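Local coordinates for lyase/mutase (PDB 4LSB), which belongs to the phosphoenolpyruvate phosphomutase family of lyases and mutases, TIM-barrel proteins, and carries a bound magnesium ion, at residues G118-S123 with L155-T160. Sequence-based numbering, arbitrary orientation.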
ATOM      1  N   GLY B 118      11.884   3.118 -17.358  1.00 18.01           N
ATOM      2  CA  GLY B 118      11.447   1.833 -17.799  1.00 17.41           C
ATOM      3  C   GLY B 118      10.044   1.733 -18.355  1.00 16.05           C
ATOM      4  O   GLY B 118       9.607   0.668 -18.795  1.00 15.10           O
ATOM      5  N   ALA B 119       9.331   2.846 -18.359  1.00 15.09           N
ATOM      6  CA  ALA B 119       7.996   2.869 -18.936  1.00 15.19           C
ATOM      7  C   ALA B 119       8.046   2.701 -20.462  1.00 15.71           C
ATOM      8  O   ALA B 119       8.955   3.175 -21.134  1.00 15.53           O
ATOM      9  CB  ALA B 119       7.266   4.143 -18.547  1.00 14.98           C
ATOM     10  N   VAL B 120       7.029   2.041 -20.994  1.00 15.41           N
ATOM     11  CA  VAL B 120       6.900   1.923 -22.431  1.00 14.97           C
ATOM     12  C   VAL B 120       5.723   2.708 -22.955  1.00 14.16           C
ATOM     13  O   VAL B 120       5.380   2.663 -24.128  1.00 14.08           O
ATOM     14  CB  VAL B 120       6.814   0.484 -22.880  1.00 15.27           C
ATOM     15  CG1 VAL B 120       8.130  -0.225 -22.685  1.00 15.74           C
ATOM     16  CG2 VAL B 120       5.689  -0.256 -22.170  1.00 15.58           C
ATOM     17  N   GLY B 121       5.059   3.423 -22.082  1.00 13.89           N
ATOM     18  CA  GLY B 121       4.037   4.339 -22.483  1.00 13.64           C
ATOM     19  C   GLY B 121       3.781   5.328 -21.366  1.00 13.98           C
ATOM     20  O   GLY B 121       4.249   5.178 -20.224  1.00 13.43           O
ATOM     21  N   GLY B 122       3.022   6.336 -21.678  1.00 15.26           N
ATOM     22  CA  GLY B 122       2.571   7.280 -20.628  1.00 15.73           C
ATOM     23  C   GLY B 122       1.592   8.311 -21.130  1.00 16.01           C
ATOM     24  O   GLY B 122       1.435   8.456 -22.330  1.00 18.10           O
ATOM     25  N   SER B 123       0.965   9.030 -20.182  1.00 15.97           N
ATOM     26  CA  SER B 123      -0.063  10.028 -20.426  1.00 16.04           C
ATOM     27  C   SER B 123       0.379  11.455 -20.114  1.00 16.18           C
ATOM     28  O   SER B 123       0.992  11.716 -19.072  1.00 16.26           O
ATOM     29  CB  SER B 123      -1.333   9.752 -19.586  1.00 15.81           C
ATOM     30  OG  SER B 123      -1.135   9.761 -18.163  1.00 16.86           O
ATOM     31  N   LEU B 155      12.796   7.463 -29.301  1.00 21.27           N
ATOM     32  CA  LEU B 155      13.236   6.351 -28.503  1.00 20.46           C
ATOM     33  C   LEU B 155      13.435   5.162 -29.418  1.00 21.15           C
ATOM     34  O   LEU B 155      12.808   5.114 -30.484  1.00 20.36           O
ATOM     35  CB  LEU B 155      12.170   5.982 -27.446  1.00 19.18           C
ATOM     36  CG  LEU B 155      11.875   7.054 -26.378  1.00 18.54           C
ATOM     37  CD1 LEU B 155      10.647   6.679 -25.583  1.00 18.77           C
ATOM     38  CD2 LEU B 155      13.065   7.311 -25.463  1.00 20.71           C
ATOM     39  N   PRO B 156      14.249   4.200 -28.989  1.00 21.36           N
ATOM     40  CA  PRO B 156      14.567   3.046 -29.874  1.00 23.86           C
ATOM     41  C   PRO B 156      13.557   1.873 -29.784  1.00 23.53           C
ATOM     42  O   PRO B 156      13.872   0.735 -30.152  1.00 25.80           O
ATOM     43  CB  PRO B 156      15.942   2.605 -29.374  1.00 23.18           C
ATOM     44  CG  PRO B 156      15.944   2.951 -27.932  1.00 23.07           C
ATOM     45  CD  PRO B 156      15.133   4.233 -27.811  1.00 21.76           C
ATOM     46  N   PHE B 157      12.368   2.165 -29.297  1.00 22.85           N
ATOM     47  CA  PHE B 157      11.271   1.189 -29.209  1.00 22.78           C
ATOM     48  C   PHE B 157       9.999   1.993 -29.273  1.00 22.53           C
ATOM     49  O   PHE B 157      10.035   3.213 -29.112  1.00 20.05           O
ATOM     50  CB  PHE B 157      11.324   0.394 -27.904  1.00 23.47           C
ATOM     51  CG  PHE B 157      11.456   1.243 -26.689  1.00 23.96           C
ATOM     52  CD1 PHE B 157      10.349   1.880 -26.127  1.00 25.50           C
ATOM     53  CD2 PHE B 157      12.692   1.424 -26.108  1.00 25.60           C
ATOM     54  CE1 PHE B 157      10.487   2.675 -25.002  1.00 26.43           C
ATOM     55  CE2 PHE B 157      12.827   2.210 -24.996  1.00 25.82           C
ATOM     56  CZ  PHE B 157      11.730   2.846 -24.444  1.00 25.32           C
ATOM     57  N   PRO B 158       8.860   1.327 -29.554  1.00 21.90           N
ATOM     58  CA  PRO B 158       7.643   2.091 -29.699  1.00 21.67           C
ATOM     59  C   PRO B 158       7.091   2.530 -28.329  1.00 21.43           C
ATOM     60  O   PRO B 158       6.766   1.702 -27.474  1.00 25.55           O
ATOM     61  CB  PRO B 158       6.670   1.122 -30.383  1.00 23.07           C
ATOM     62  CG  PRO B 158       7.295  -0.222 -30.335  1.00 23.89           C
ATOM     63  CD  PRO B 158       8.754  -0.063 -30.023  1.00 23.20           C
ATOM     64  N   PHE B 159       7.000   3.819 -28.120  1.00 18.74           N
ATOM     65  CA  PHE B 159       6.477   4.358 -26.856  1.00 17.70           C
ATOM     66  C   PHE B 159       5.035   4.754 -27.116  1.00 16.41           C
ATOM     67  O   PHE B 159       4.754   5.488 -28.086  1.00 15.89           O
ATOM     68  CB  PHE B 159       7.307   5.542 -26.382  1.00 17.18           C
ATOM     69  CG  PHE B 159       6.853   6.141 -25.057  1.00 15.90           C
ATOM     70  CD1 PHE B 159       5.801   7.040 -24.998  1.00 16.47           C
ATOM     71  CD2 PHE B 159       7.516   5.819 -23.887  1.00 15.52           C
ATOM     72  CE1 PHE B 159       5.416   7.577 -23.802  1.00 16.06           C
ATOM     73  CE2 PHE B 159       7.124   6.339 -22.695  1.00 16.31           C
ATOM     74  CZ  PHE B 159       6.061   7.228 -22.648  1.00 16.27           C
ATOM     75  N   THR B 160       4.120   4.205 -26.326  1.00 15.22           N
ATOM     76  CA  THR B 160       2.693   4.438 -26.530  1.00 15.31           C
ATOM     77  C   THR B 160       2.248   5.638 -25.726  1.00 14.19           C
ATOM     78  O   THR B 160       2.131   5.563 -24.488  1.00 13.73           O
ATOM     79  CB  THR B 160       1.842   3.230 -26.147  1.00 15.42           C
ATOM     80  OG1 THR B 160       2.204   2.146 -26.993  1.00 15.29           O
ATOM     81  CG2 THR B 160       0.361   3.551 -26.310  1.00 15.35           C
TER
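F159 turns one ring face to G121 CA and V120 O, and T160 next to it hydrogen-bonds to the same run of chain.

Two backbone hydrogen bonds join the segments. T160 N donates to V120 O at 3.0 Å, nearly straight at 167°. G122 N donates to T160 O at 3.0 Å, more bent at 147°. The two bonds flank G121, which pairs with T160 in a parallel bridge. G121 has no side chain, and its CA lies 3.0 Å from T160 O across the bridge. V120 O also receives a weaker CA-H...O contact from F159 CA at 3.4 Å. G122 goes on to bond with T162, and G121 bonds with A94 of strand 92-95, so the pairing is one step in a wider sheet.

The F159 ring packs against backbone. F159 has CG anti to its backbone N (chi1 -179°), which carries the ring across the G121 peptide. G121 CA sits over one ring face, 3.6 Å from the centroid, as a CH-pi contact. F159 CZ makes the ring's closest approach, 3.2 Å from G121 C, and G122 N is also near this corner. I111 of helix 104-116 also touches F159.

F157 and V120 add an apolar contact. The nearest atoms of the two side chains, F157 CE1 and V120 CG1, are 4.4 Å apart, a loose contact. A19 of helix 14-25 touches both side chains. G118 closes helix 104-116 with a Schellman motif just before this point.

The magnesium ion lies about 12 Å from G122. The contact joins neighbouring strands 121-125 and 160-164 near their starts, with helix 138-153 between them in sequence. This is the parallel beta-alpha-beta unit of a TIM barrel.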